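Local atomic coordinates of putative uncharacterized protein (Pseudomonas phage 201phi2-1, PDB entry 3R4V), a protein that is of unknown function but belongs to the phage tubulin-like proteins and holds guanosine-5'-diphosphate in a pocket of its nucleotide-binding half. Residues Q157-Y161 with E162-D166; P69-P72 with A73-T77; P300-D303 with A304-V308; G243-I246 with Y247-V250; V272-V275 with E276-T280. All blocks are in the same frame, centred on the assembly; numbering follows the deposited sequence. Where two conformers were deposited one is given.

In the fold
All five contacts are local, each made within one continuous run of residues, so their differences come from where they sit. None is wholly buried: contacts 1 and 2 are partly buried, on opposite sides of the chain's centre, whereas contacts 3, 4 and 5 lie at the surface. Contacts 1 and 5 hold helix starts and contact 2 a whole short helix; contact 1 spends its side chains on a nucleotide, contact 2 on packing under a hydrated face, contact 5 on a hydrophobic stripe against helix 124-144. Contact 4 leads into edge strand 247-252. Contact 3, its centre about 53 Å from the centre of the chain, relies on carboxylates and backbone amides.

Contact 1 (Q157-Y161 with E162-D166); sequences QGRSY and ESIND. With GDP (guanosine-5'-diphosphate), chain B.
Tyr161 and Asn165, one helical turn apart and joined by a backbone bond from Asn165 N to Tyr161 O of 2.8 Å, take hold of one guanine from two directions. The Tyr161 ring lies over the base, with GDP C4 near the edge of the ring rather than over its centre, while its hydroxyl is hydrogen-bonded to Glu122. The Asn165 amide works at the edge of the base: OD1 accepts from GDP N1 at 2.7 Å and ND2 donates to GDP O6 at 2.9 Å. An amide suits this place because it offers an acceptor and a donor side by side. The methyl Ile164 CG2 lies in van der Waals contact with GDP N2, 3.4 Å away.

The turn itself is fastened by serines. Ser160 is the N-cap, and with chi1 at 72° its OG lies between the backbone N and carbonyl carbon, from where it accepts from Ser163 N at 2.9 Å. In one of two modelled positions of Arg159, NE meets Ser163 OG at 2.9 Å, in the guanidinium plane and nearly straight (168°); NH2 adds a weak bond to it and forms a salt bridge with Glu167, and Ile164 CG1 lies over one guanidinium face. A capped helix start presenting tyrosine and asparagine to guanine is typical of the nucleotide site of the tubulin/FtsZ fold, where helix 161-178 probably corresponds to the central helix.

Contact 2 (P69-P72 with A73-T77); sequences PQIP and ALMDT
Pro72 O is held by two donors: Asp76 N, at 3.2 Å, completes a helical turn, and a water gives it a second bond at 3.0 Å. The same water reaches Asp76 OD1 only weakly. A second water stands where the helix is just starting, accepting from Ala73 N and donating to Pro69 O. Proline fits this first turn because its nitrogen has no hydrogen to leave without an acceptor.

Beneath this wet face, Met75 N bonds to Ile71 O at 2.8 Å, and the two side chains run side by side in the same direction, with Ile71 CG2 3.9 Å from Met75 CG. Both lean on helix 95-108, Ile71 at Leu101 and Met75 at Ile102. Leu74 touches Phe31 of strand 28-32, and meets Ile71 through their CD1 atoms. At the far end Leu74 O accepts from both Thr77 N and Thr77 OG1. The short helix is thus amphipathic, its outer carbonyl and amide groups partly answered by water and its branched and flexible apolar chains turned inward.

Contact 3 (P300-D303 with A304-V308); sequences PIID and ADDNV
Asp306 reaches back to Asp303 in the C-terminal tail beyond helix 274-294, exposed and far from the chain's centre. Its CB lies 3.5 Å from Asp303 O, and CG stands 3.8 Å from Asp303 OD2. Chi1 of -66° carries the carboxylate beside its own backbone N, so that OD1 accepts from Asp303 N at 2.9 Å, on the anti side and 30° out of the carboxylate plane; OD1 also touches Ile302 CA. The remaining oxygen, Asp306 OD2, receives a hydrogen from a water O 2.9 Å away.

That water donates to Asp303 OD2 as well, bridging the two acids. Asp303 OD2 further accepts from Asp305 N at 3.1 Å, from above the carboxylate plane, which makes an Asx turn. The Asp306 N bond to Asp303 O closes a type I beta turn around Ala304 and Asp305. Aspartate suits both ends, being short enough to reach backbone N-H groups. Asp303 OD2 and Asp306 OD1 are nevertheless 3.5 Å apart, so the pair probably repel, a cost that the amide donors and shared water would offset.

Contact 4 (G243-I246 with Y247-V250); sequences GTPI and YRKV
The Arg248 guanidinium, in one of its two modelled positions, has Pro245 CG over one face, 4.1 Å above its plane and away from its middle, and Gly243 O at its edge, in plane. For that position the bond from Arg248 NH2 to Gly243 O is long and bent, 3.3 Å and 130°, hence weak; NH1 has a partner of its own in Phe242 O. A bend at chi3 (-50°) brings the guanidinium back over the loop residues, where Pro245 CD also lies 3.7 Å from NH2. Glycine suits position 243 because its backbone has a positive phi.

These residues lead into strand 247-252, an outermost strand of the chain's large sheet, which runs parallel to strand 228-233 and bonds to it through Tyr247 and Lys249; both strands belong to the C-terminal domain of the phage tubulin-like family. Pro245 CB packs 3.5 Å from Tyr247 O. Tyr247 extends from the strand to helix 188-195, where its side chain meets Asp190, Asn193 and Trp194. Its OH accepts from Lys249 NZ at 3.2 Å, and the same ammonium group forms a salt bridge with Asp190.

Contact 5 (V272-V275 with E276-T280); sequences VGVV and EIMKT
Val274 and Met278 meet along one side of the helix, Val274 CG1 4.2 Å from Met278 CG, and the same CG rests 3.4 Å from Val274 O. Met278 CG lies beside its own backbone N (chi1 -67°), and two further bends lead its end away from Val274. Ile277 shares only the first torsion; its CG1 lies 3.5 Å from Gly273 O.

Three successive backbone bonds set these positions. Ile277 N donates to Gly273 O at 3.1 Å. Met278 N follows with Val274 O at 3.0 Å, and Lys279 N with Val275 O at 2.9 Å. One step earlier the pattern is opened by water: it donates to Val272 O at 2.7 Å and accepts from Glu276 N at 2.9 Å, spanning the places that a direct bond would join.

Farther out, Met134 of helix 124-144 touches both Val274 and Met278, and Ile131 touches Met278; an unbranched, flexible thioether can fit itself to such a neighbour. Lys279, on the exposed side, pairs with Asp283 in a salt bridge. The chemistry is thus divided: apolar chains join helix 274-294 to helix 124-144, while a water serves Val272 O and Glu276 N and an ion pair holds the Lys279 ammonium.

Contact 1 (Q157-Y161 with E162-D166)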
loop_
_atom_site.group_PDB
_atom_site.type_symbol
_atom_site.label_atom_id
_atom_site.label_comp_id
_atom_site.label_asym_id
_atom_site.label_seq_id
_atom_site.Cartn_x
_atom_site.Cartn_y
_atom_site.Cartn_z
ATOM N N GLN A 157 -13.616 -4.824 10.998
ATOM C CA GLN A 157 -13.864 -5.041 12.422
ATOM C C GLN A 157 -13.834 -6.516 12.812
ATOM O O GLN A 157 -14.438 -7.363 12.153
ATOM C CB GLN A 157 -15.198 -4.425 12.844
ATOM C CG GLN A 157 -15.531 -4.662 14.309
ATOM C CD GLN A 157 -16.861 -4.064 14.716
ATOM O OE1 GLN A 157 -17.375 -3.157 14.061
ATOM N NE2 GLN A 157 -17.428 -4.574 15.805
ATOM N N GLY A 158 -13.118 -6.814 13.891
ATOM C CA GLY A 158 -13.085 -8.155 14.441
ATOM C C GLY A 158 -11.966 -9.030 13.914
ATOM O O GLY A 158 -11.714 -10.107 14.453
ATOM N N ARG A 159 -11.292 -8.580 12.860
ATOM C CA ARG A 159 -10.215 -9.365 12.271
ATOM C C ARG A 159 -8.863 -8.944 12.837
ATOM O O ARG A 159 -8.561 -7.752 12.904
ATOM C CB ARG A 159 -10.218 -9.210 10.753
ATOM C CG ARG A 159 -9.269 -10.146 10.047
ATOM C CD ARG A 159 -9.456 -10.088 8.542
ATOM N NE ARG A 159 -8.513 -10.970 7.866
ATOM C CZ ARG A 159 -8.257 -10.928 6.565
ATOM N NH1 ARG A 159 -8.879 -10.044 5.797
ATOM N NH2 ARG A 159 -7.378 -11.764 6.035
ATOM N N SER A 160 -8.045 -9.918 13.231
ATOM C CA SER A 160 -6.762 -9.602 13.847
ATOM C C SER A 160 -5.812 -8.979 12.831
ATOM O O SER A 160 -5.883 -9.276 11.632
ATOM C CB SER A 160 -6.126 -10.857 14.443
ATOM O OG SER A 160 -5.643 -11.718 13.427
ATOM N N TYR A 161 -4.922 -8.114 13.307
ATOM C CA TYR A 161 -3.908 -7.538 12.434
ATOM C C TYR A 161 -2.992 -8.652 11.930
ATOM O O TYR A 161 -2.451 -8.586 10.827
ATOM C CB TYR A 161 -3.110 -6.460 13.172
ATOM C CG TYR A 161 -3.918 -5.224 13.507
ATOM C CD1 TYR A 161 -5.177 -5.017 12.955
ATOM C CD2 TYR A 161 -3.417 -4.256 14.372
ATOM C CE1 TYR A 161 -5.921 -3.882 13.259
ATOM C CE2 TYR A 161 -4.155 -3.119 14.683
ATOM C CZ TYR A 161 -5.405 -2.937 14.125
ATOM O OH TYR A 161 -6.139 -1.808 14.437
ATOM N N GLU A 162 -2.834 -9.685 12.743
ATOM C CA GLU A 162 -2.041 -10.843 12.358
ATOM C C GLU A 162 -2.623 -11.498 11.105
ATOM O O GLU A 162 -1.899 -11.812 10.155
ATOM C CB GLU A 162 -2.015 -11.865 13.494
ATOM C CG GLU A 162 -1.210 -13.104 13.169
ATOM C CD GLU A 162 0.271 -12.807 13.048
ATOM O OE1 GLU A 162 0.706 -11.736 13.531
ATOM O OE2 GLU A 162 0.999 -13.641 12.468
ATOM N N SER A 163 -3.934 -11.708 11.115
ATOM C CA SER A 163 -4.626 -12.300 9.974
ATOM C C SER A 163 -4.480 -11.431 8.727
ATOM O O SER A 163 -4.156 -11.917 7.637
ATOM C CB SER A 163 -6.106 -12.510 10.311
ATOM O OG SER A 163 -6.850 -12.901 9.169
ATOM N N ILE A 164 -4.705 -10.132 8.888
ATOM C CA ILE A 164 -4.618 -9.226 7.760
ATOM C C ILE A 164 -3.196 -9.211 7.205
ATOM O O ILE A 164 -2.994 -9.243 5.984
ATOM C CB ILE A 164 -5.094 -7.806 8.153
ATOM C CG1 ILE A 164 -6.599 -7.834 8.418
ATOM C CG2 ILE A 164 -4.765 -6.789 7.060
ATOM C CD1 ILE A 164 -7.040 -6.941 9.551
ATOM N N ASN A 165 -2.209 -9.181 8.098
ATOM C CA ASN A 165 -0.809 -9.143 7.676
ATOM C C ASN A 165 -0.440 -10.411 6.905
ATOM O O ASN A 165 0.286 -10.358 5.912
ATOM C CB ASN A 165 0.125 -8.978 8.876
ATOM C CG ASN A 165 0.081 -7.581 9.468
ATOM O OD1 ASN A 165 -0.609 -6.695 8.961
ATOM N ND2 ASN A 165 0.823 -7.379 10.556
ATOM N N ASP A 166 -0.940 -11.552 7.378
ATOM C CA ASP A 166 -0.709 -12.824 6.693
ATOM C C ASP A 166 -1.251 -12.778 5.264
ATOM O O ASP A 166 -0.593 -13.225 4.324
ATOM C CB ASP A 166 -1.338 -13.996 7.467
ATOM C CG ASP A 166 -0.491 -14.443 8.652
ATOM O OD1 ASP A 166 0.711 -14.107 8.693
ATOM O OD2 ASP A 166 -1.023 -15.146 9.540
HETATM P PB GDP B . 2.933 4.308 11.532
HETATM O O1B GDP B . 4.126 3.618 12.151
HETATM O O2B GDP B . 3.065 4.224 10.035
HETATM O O3B GDP B . 2.854 5.753 12.012
HETATM O O3A GDP B . 1.585 3.601 12.023
HETATM P PA GDP B . 1.291 2.020 12.054
HETATM O O1A GDP B . 2.128 1.280 13.085
HETATM O O2A GDP B . 1.435 1.422 10.684
HETATM O "O5'" GDP B . -0.214 2.043 12.529
HETATM C "C5'" GDP B . -1.222 2.778 11.813
HETATM C "C4'" GDP B . -2.591 2.141 12.025
HETATM O "O4'" GDP B . -2.651 0.893 11.323
HETATM C "C3'" GDP B . -2.878 1.795 13.477
HETATM O "O3'" GDP B . -3.565 2.865 14.119
HETATM C "C2'" GDP B . -3.766 0.575 13.369
HETATM O "O2'" GDP B . -5.117 0.963 13.123
HETATM C "C1'" GDP B . -3.302 -0.119 12.108
HETATM N N9 GDP B . -2.250 -1.128 12.354
HETATM C C8 GDP B . -1.213 -1.052 13.224
HETATM N N7 GDP B . -0.424 -2.153 13.132
HETATM C C5 GDP B . -0.941 -2.946 12.167
HETATM C C6 GDP B . -0.602 -4.246 11.547
HETATM O O6 GDP B . 0.398 -4.890 11.922
HETATM N N1 GDP B . -1.409 -4.709 10.573
HETATM C C2 GDP B . -2.498 -4.026 10.151
HETATM N N2 GDP B . -3.274 -4.532 9.158
HETATM N N3 GDP B . -2.860 -2.831 10.673
HETATM C C4 GDP B . -2.132 -2.257 11.657
#

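Contact 2 (P69-P72 with A73-T77)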
loop_
_atom_site.group_PDB
_atom_site.type_symbol
_atom_site.label_atom_id
_atom_site.label_comp_id
_atom_site.label_asym_id
_atom_site.label_seq_id
_atom_site.Cartn_x
_atom_site.Cartn_y
_atom_site.Cartn_z
ATOM N N PRO A 69 13.395 16.130 3.940
ATOM C CA PRO A 69 14.756 16.386 3.459
ATOM C C PRO A 69 15.645 15.142 3.470
ATOM O O PRO A 69 16.728 15.165 2.885
ATOM C CB PRO A 69 15.294 17.435 4.458
ATOM C CG PRO A 69 14.066 17.968 5.170
ATOM C CD PRO A 69 13.123 16.815 5.215
ATOM N N GLN A 70 15.190 14.074 4.120
ATOM C CA GLN A 70 15.966 12.840 4.241
ATOM C C GLN A 70 15.675 11.832 3.141
ATOM O O GLN A 70 16.391 10.849 2.986
ATOM C CB GLN A 70 15.731 12.186 5.609
ATOM C CG GLN A 70 16.119 13.085 6.796
ATOM C CD GLN A 70 15.808 12.449 8.141
ATOM O OE1 GLN A 70 16.304 11.368 8.464
ATOM N NE2 GLN A 70 14.973 13.114 8.926
ATOM N N ILE A 71 14.625 12.078 2.374
ATOM C CA ILE A 71 14.221 11.142 1.330
ATOM C C ILE A 71 15.347 10.815 0.338
ATOM O O ILE A 71 15.570 9.648 0.022
ATOM C CB ILE A 71 12.997 11.657 0.582
ATOM C CG1 ILE A 71 11.768 11.634 1.502
ATOM C CG2 ILE A 71 12.763 10.842 -0.688
ATOM C CD1 ILE A 71 11.418 10.258 2.054
ATOM N N PRO A 72 16.054 11.836 -0.165
ATOM C CA PRO A 72 17.133 11.511 -1.105
ATOM C C PRO A 72 18.124 10.515 -0.500
ATOM O O PRO A 72 18.569 9.593 -1.187
ATOM C CB PRO A 72 17.807 12.860 -1.340
ATOM C CG PRO A 72 16.737 13.871 -1.036
ATOM C CD PRO A 72 15.971 13.281 0.102
ATOM N N ALA A 73 18.450 10.692 0.775
ATOM C CA ALA A 73 19.330 9.754 1.464
ATOM C C ALA A 73 18.725 8.352 1.533
ATOM O O ALA A 73 19.446 7.361 1.382
ATOM C CB ALA A 73 19.678 10.260 2.860
ATOM N N LEU A 74 17.413 8.262 1.759
ATOM C CA LEU A 74 16.756 6.953 1.796
ATOM C C LEU A 74 16.791 6.289 0.427
ATOM O O LEU A 74 16.992 5.080 0.328
ATOM C CB LEU A 74 15.307 7.044 2.295
ATOM C CG LEU A 74 15.112 7.623 3.697
ATOM C CD1 LEU A 74 13.683 7.419 4.181
ATOM C CD2 LEU A 74 16.104 7.015 4.676
ATOM N N MET A 75 16.608 7.086 -0.623
ATOM C CA MET A 75 16.527 6.555 -1.978
ATOM C C MET A 75 17.863 5.970 -2.440
ATOM O O MET A 75 17.891 5.034 -3.231
ATOM C CB MET A 75 16.026 7.615 -2.968
ATOM C CG MET A 75 14.574 8.088 -2.726
ATOM S SD MET A 75 13.384 6.746 -2.528
ATOM C CE MET A 75 13.621 5.853 -4.060
ATOM N N ASP A 76 18.966 6.522 -1.945
ATOM C CA ASP A 76 20.284 6.001 -2.302
ATOM C C ASP A 76 20.506 4.579 -1.797
ATOM O O ASP A 76 21.338 3.849 -2.333
ATOM C CB ASP A 76 21.402 6.920 -1.802
ATOM C CG ASP A 76 21.634 8.102 -2.722
ATOM O OD1 ASP A 76 21.398 7.963 -3.942
ATOM O OD2 ASP A 76 22.051 9.172 -2.227
ATOM N N THR A 77 19.765 4.182 -0.771
ATOM C CA THR A 77 19.880 2.825 -0.256
ATOM C C THR A 77 18.965 1.850 -0.997
ATOM O O THR A 77 18.970 0.657 -0.714
ATOM C CB THR A 77 19.567 2.749 1.251
ATOM O OG1 THR A 77 18.152 2.821 1.454
ATOM C CG2 THR A 77 20.262 3.882 2.016
HETATM O O HOH W 1 18.705 13.259 2.131
HETATM O O HOH W 2 18.591 9.741 -4.153
#

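Contact 3 (P300-D303 with A304-V308)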
loop_
_atom_site.group_PDB
_atom_site.type_symbol
_atom_site.label_atom_id
_atom_site.label_comp_id
_atom_site.label_asym_id
_atom_site.label_seq_id
_atom_site.Cartn_x
_atom_site.Cartn_y
_atom_site.Cartn_z
ATOM N N PRO A 300 -18.914 22.948 35.112
ATOM C CA PRO A 300 -17.832 22.956 36.098
ATOM C C PRO A 300 -18.329 22.877 37.542
ATOM O O PRO A 300 -19.455 23.306 37.831
ATOM C CB PRO A 300 -17.171 24.319 35.879
ATOM C CG PRO A 300 -17.503 24.676 34.449
ATOM C CD PRO A 300 -18.882 24.138 34.238
ATOM N N ILE A 301 -17.488 22.367 38.440
ATOM C CA ILE A 301 -17.842 22.369 39.855
ATOM C C ILE A 301 -17.152 23.521 40.590
ATOM O O ILE A 301 -17.198 23.613 41.823
ATOM C CB ILE A 301 -17.568 21.011 40.549
ATOM C CG1 ILE A 301 -16.081 20.650 40.478
ATOM C CG2 ILE A 301 -18.448 19.918 39.943
ATOM C CD1 ILE A 301 -15.711 19.493 41.427
ATOM N N ILE A 302 -16.514 24.399 39.821
ATOM C CA ILE A 302 -16.003 25.671 40.341
ATOM C C ILE A 302 -16.713 26.821 39.627
ATOM O O ILE A 302 -17.197 26.653 38.501
ATOM C CB ILE A 302 -14.463 25.821 40.194
ATOM C CG1 ILE A 302 -14.029 25.686 38.731
ATOM C CG2 ILE A 302 -13.705 24.816 41.069
ATOM C CD1 ILE A 302 -12.536 25.904 38.530
ATOM N N ASP A 303 -16.799 27.981 40.285
ATOM C CA ASP A 303 -17.434 29.151 39.680
ATOM C C ASP A 303 -16.751 30.434 40.160
ATOM O O ASP A 303 -15.766 30.391 40.893
ATOM C CB ASP A 303 -18.940 29.180 39.969
ATOM C CG ASP A 303 -19.256 29.169 41.461
ATOM O OD1 ASP A 303 -20.318 28.633 41.840
ATOM O OD2 ASP A 303 -18.460 29.710 42.251
ATOM N N ALA A 304 -17.284 31.573 39.762
ATOM C CA ALA A 304 -16.638 32.847 40.046
ATOM C C ALA A 304 -16.519 33.194 41.537
ATOM O O ALA A 304 -15.727 34.061 41.916
ATOM C CB ALA A 304 -17.349 33.960 39.299
ATOM N N ASP A 305 -17.312 32.547 42.384
ATOM C CA ASP A 305 -17.238 32.840 43.813
ATOM C C ASP A 305 -16.089 32.086 44.483
ATOM O O ASP A 305 -15.741 32.370 45.626
ATOM C CB ASP A 305 -18.550 32.511 44.526
ATOM C CG ASP A 305 -19.613 33.574 44.316
ATOM O OD1 ASP A 305 -19.262 34.702 43.902
ATOM O OD2 ASP A 305 -20.794 33.280 44.579
ATOM N N ASP A 306 -15.520 31.110 43.784
ATOM C CA ASP A 306 -14.420 30.347 44.353
ATOM C C ASP A 306 -13.117 31.117 44.274
ATOM O O ASP A 306 -12.759 31.652 43.220
ATOM C CB ASP A 306 -14.283 28.984 43.677
ATOM C CG ASP A 306 -15.466 28.093 43.943
ATOM O OD1 ASP A 306 -15.952 27.457 42.987
ATOM O OD2 ASP A 306 -15.924 28.033 45.103
ATOM N N ASN A 307 -12.407 31.162 45.398
ATOM C CA ASN A 307 -11.108 31.819 45.475
ATOM C C ASN A 307 -9.988 30.866 45.040
ATOM O O ASN A 307 -9.503 30.063 45.836
ATOM C CB ASN A 307 -10.878 32.323 46.906
ATOM C CG ASN A 307 -9.466 32.819 47.141
ATOM O OD1 ASN A 307 -8.854 33.433 46.268
ATOM N ND2 ASN A 307 -8.941 32.552 48.333
ATOM N N VAL A 308 -9.590 30.954 43.773
ATOM C CA VAL A 308 -8.561 30.078 43.233
ATOM C C VAL A 308 -7.239 30.819 43.158
ATOM O O VAL A 308 -7.173 31.945 42.643
ATOM C CB VAL A 308 -8.938 29.601 41.814
ATOM C CG1 VAL A 308 -7.866 28.680 41.248
ATOM C CG2 VAL A 308 -10.285 28.904 41.830
HETATM O O HOH W 3 -18.747 28.748 44.723
#

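Contact 4 (G243-I246 with Y247-V250)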
loop_
_atom_site.group_PDB
_atom_site.type_symbol
_atom_site.label_atom_id
_atom_site.label_comp_id
_atom_site.label_asym_id
_atom_site.label_seq_id
_atom_site.Cartn_x
_atom_site.Cartn_y
_atom_site.Cartn_z
ATOM N N GLY A 243 -13.045 -11.331 -20.109
ATOM C CA GLY A 243 -13.102 -9.944 -19.688
ATOM C C GLY A 243 -13.020 -8.943 -20.826
ATOM O O GLY A 243 -12.917 -9.327 -21.996
ATOM N N THR A 244 -13.063 -7.658 -20.476
ATOM C CA THR A 244 -12.986 -6.557 -21.435
ATOM C C THR A 244 -11.895 -5.514 -21.119
ATOM O O THR A 244 -12.096 -4.316 -21.328
ATOM C CB THR A 244 -14.335 -5.814 -21.513
ATOM O OG1 THR A 244 -14.875 -5.673 -20.192
ATOM C CG2 THR A 244 -15.322 -6.581 -22.371
ATOM N N PRO A 245 -10.735 -5.956 -20.614
ATOM C CA PRO A 245 -9.715 -4.947 -20.317
ATOM C C PRO A 245 -9.163 -4.318 -21.588
ATOM O O PRO A 245 -9.281 -4.894 -22.673
ATOM C CB PRO A 245 -8.619 -5.760 -19.635
ATOM C CG PRO A 245 -8.760 -7.118 -20.213
ATOM C CD PRO A 245 -10.232 -7.324 -20.403
ATOM N N ILE A 246 -8.575 -3.138 -21.439
ATOM C CA ILE A 246 -7.913 -2.434 -22.520
ATOM C C ILE A 246 -6.582 -3.089 -22.847
ATOM O O ILE A 246 -6.151 -3.106 -24.000
ATOM C CB ILE A 246 -7.645 -0.971 -22.134
ATOM C CG1 ILE A 246 -8.961 -0.220 -21.941
ATOM C CG2 ILE A 246 -6.762 -0.295 -23.178
ATOM C CD1 ILE A 246 -9.895 -0.338 -23.124
ATOM N N TYR A 247 -5.923 -3.617 -21.823
ATOM C CA TYR A 247 -4.632 -4.267 -22.005
ATOM C C TYR A 247 -4.704 -5.637 -21.356
ATOM O O TYR A 247 -5.220 -5.775 -20.258
ATOM C CB TYR A 247 -3.516 -3.424 -21.369
ATOM C CG TYR A 247 -2.151 -4.086 -21.383
ATOM C CD1 TYR A 247 -1.239 -3.833 -22.407
ATOM C CD2 TYR A 247 -1.768 -4.952 -20.367
ATOM C CE1 TYR A 247 0.007 -4.430 -22.421
ATOM C CE2 TYR A 247 -0.523 -5.560 -20.372
ATOM C CZ TYR A 247 0.362 -5.291 -21.398
ATOM O OH TYR A 247 1.601 -5.889 -21.405
ATOM N N ARG A 248 -4.196 -6.653 -22.044
ATOM C CA ARG A 248 -4.255 -8.028 -21.559
ATOM C C ARG A 248 -2.975 -8.770 -21.942
ATOM O O ARG A 248 -2.547 -8.675 -23.094
ATOM C CB ARG A 248 -5.467 -8.716 -22.196
ATOM C CG ARG A 248 -5.430 -10.231 -22.204
ATOM C CD ARG A 248 -6.237 -10.799 -23.377
ATOM N NE ARG A 248 -7.585 -10.242 -23.472
ATOM C CZ ARG A 248 -8.616 -10.650 -22.738
ATOM N NH1 ARG A 248 -8.453 -11.615 -21.845
ATOM N NH2 ARG A 248 -9.810 -10.090 -22.892
ATOM N N LYS A 249 -2.389 -9.512 -21.004
ATOM C CA LYS A 249 -1.224 -10.356 -21.289
ATOM C C LYS A 249 -1.283 -11.654 -20.497
ATOM O O LYS A 249 -1.850 -11.706 -19.408
ATOM C CB LYS A 249 0.089 -9.635 -20.963
ATOM C CG LYS A 249 0.641 -8.797 -22.092
ATOM C CD LYS A 249 1.285 -9.654 -23.167
ATOM C CE LYS A 249 1.439 -8.859 -24.457
ATOM N NZ LYS A 249 1.927 -7.471 -24.195
ATOM N N VAL A 250 -0.672 -12.693 -21.046
ATOM C CA VAL A 250 -0.640 -13.997 -20.390
ATOM C C VAL A 250 0.786 -14.538 -20.275
ATOM O O VAL A 250 1.592 -14.395 -21.193
ATOM C CB VAL A 250 -1.526 -15.013 -21.137
ATOM C CG1 VAL A 250 -1.356 -16.426 -20.555
ATOM C CG2 VAL A 250 -2.978 -14.580 -21.079
#

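Contact 5 (V272-V275 with E276-T280)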
loop_
_atom_site.group_PDB
_atom_site.type_symbol
_atom_site.label_atom_id
_atom_site.label_comp_id
_atom_site.label_asym_id
_atom_site.label_seq_id
_atom_site.Cartn_x
_atom_site.Cartn_y
_atom_site.Cartn_z
ATOM N N VAL A 272 -12.564 2.019 -10.826
ATOM C CA VAL A 272 -13.910 2.465 -10.470
ATOM C C VAL A 272 -14.237 2.193 -8.992
ATOM O O VAL A 272 -15.054 2.876 -8.403
ATOM C CB VAL A 272 -14.999 1.898 -11.410
ATOM C CG1 VAL A 272 -15.185 0.407 -11.195
ATOM C CG2 VAL A 272 -16.314 2.624 -11.188
ATOM N N GLY A 273 -13.570 1.216 -8.394
ATOM C CA GLY A 273 -13.861 0.824 -7.022
ATOM C C GLY A 273 -13.324 1.812 -5.993
ATOM O O GLY A 273 -13.714 1.759 -4.826
ATOM N N VAL A 274 -12.426 2.702 -6.411
ATOM C CA VAL A 274 -11.833 3.680 -5.483
ATOM C C VAL A 274 -12.896 4.623 -4.912
ATOM O O VAL A 274 -12.808 5.043 -3.761
ATOM C CB VAL A 274 -10.700 4.471 -6.153
ATOM C CG1 VAL A 274 -10.173 5.592 -5.225
ATOM C CG2 VAL A 274 -9.547 3.514 -6.529
ATOM N N VAL A 275 -13.920 4.940 -5.707
ATOM C CA VAL A 275 -14.995 5.796 -5.202
ATOM C C VAL A 275 -15.628 5.201 -3.946
ATOM O O VAL A 275 -15.779 5.879 -2.925
ATOM C CB VAL A 275 -16.089 6.023 -6.244
ATOM C CG1 VAL A 275 -17.227 6.839 -5.630
ATOM C CG2 VAL A 275 -15.522 6.716 -7.480
ATOM N N GLU A 276 -15.973 3.923 -4.017
ATOM C CA GLU A 276 -16.603 3.247 -2.885
ATOM C C GLU A 276 -15.657 3.114 -1.699
ATOM O O GLU A 276 -16.082 3.213 -0.541
ATOM C CB GLU A 276 -17.116 1.865 -3.290
ATOM C CG GLU A 276 -17.731 1.080 -2.156
ATOM C CD GLU A 276 -18.025 -0.359 -2.541
ATOM O OE1 GLU A 276 -18.635 -0.578 -3.611
ATOM O OE2 GLU A 276 -17.637 -1.271 -1.777
ATOM N N ILE A 277 -14.378 2.872 -1.975
ATOM C CA ILE A 277 -13.397 2.819 -0.901
ATOM C C ILE A 277 -13.368 4.140 -0.133
ATOM O O ILE A 277 -13.388 4.153 1.112
ATOM C CB ILE A 277 -11.992 2.467 -1.435
ATOM C CG1 ILE A 277 -11.948 1.001 -1.883
ATOM C CG2 ILE A 277 -10.925 2.748 -0.401
ATOM C CD1 ILE A 277 -10.651 0.646 -2.597
ATOM N N MET A 278 -13.346 5.252 -0.867
ATOM C CA MET A 278 -13.334 6.565 -0.228
ATOM C C MET A 278 -14.624 6.820 0.537
ATOM O O MET A 278 -14.608 7.359 1.647
ATOM C CB MET A 278 -13.097 7.677 -1.246
ATOM C CG MET A 278 -11.677 7.627 -1.866
ATOM S SD MET A 278 -10.328 7.696 -0.664
ATOM C CE MET A 278 -10.277 9.438 -0.295
ATOM N N LYS A 279 -15.737 6.430 -0.064
ATOM C CA LYS A 279 -17.053 6.657 0.526
ATOM C C LYS A 279 -17.185 5.887 1.839
ATOM O O LYS A 279 -17.707 6.407 2.826
ATOM C CB LYS A 279 -18.155 6.258 -0.463
ATOM C CG LYS A 279 -19.575 6.399 0.073
ATOM C CD LYS A 279 -19.941 7.851 0.351
ATOM C CE LYS A 279 -21.411 7.959 0.779
ATOM N NZ LYS A 279 -21.775 9.330 1.239
ATOM N N THR A 280 -16.684 4.657 1.861
ATOM C CA THR A 280 -16.797 3.829 3.053
ATOM C C THR A 280 -16.024 4.469 4.198
ATOM O O THR A 280 -16.518 4.549 5.326
ATOM C CB THR A 280 -16.276 2.398 2.791
ATOM O OG1 THR A 280 -17.178 1.728 1.901
ATOM C CG2 THR A 280 -16.203 1.612 4.079
HETATM O O HOH W 4 -16.854 2.532 -6.407
#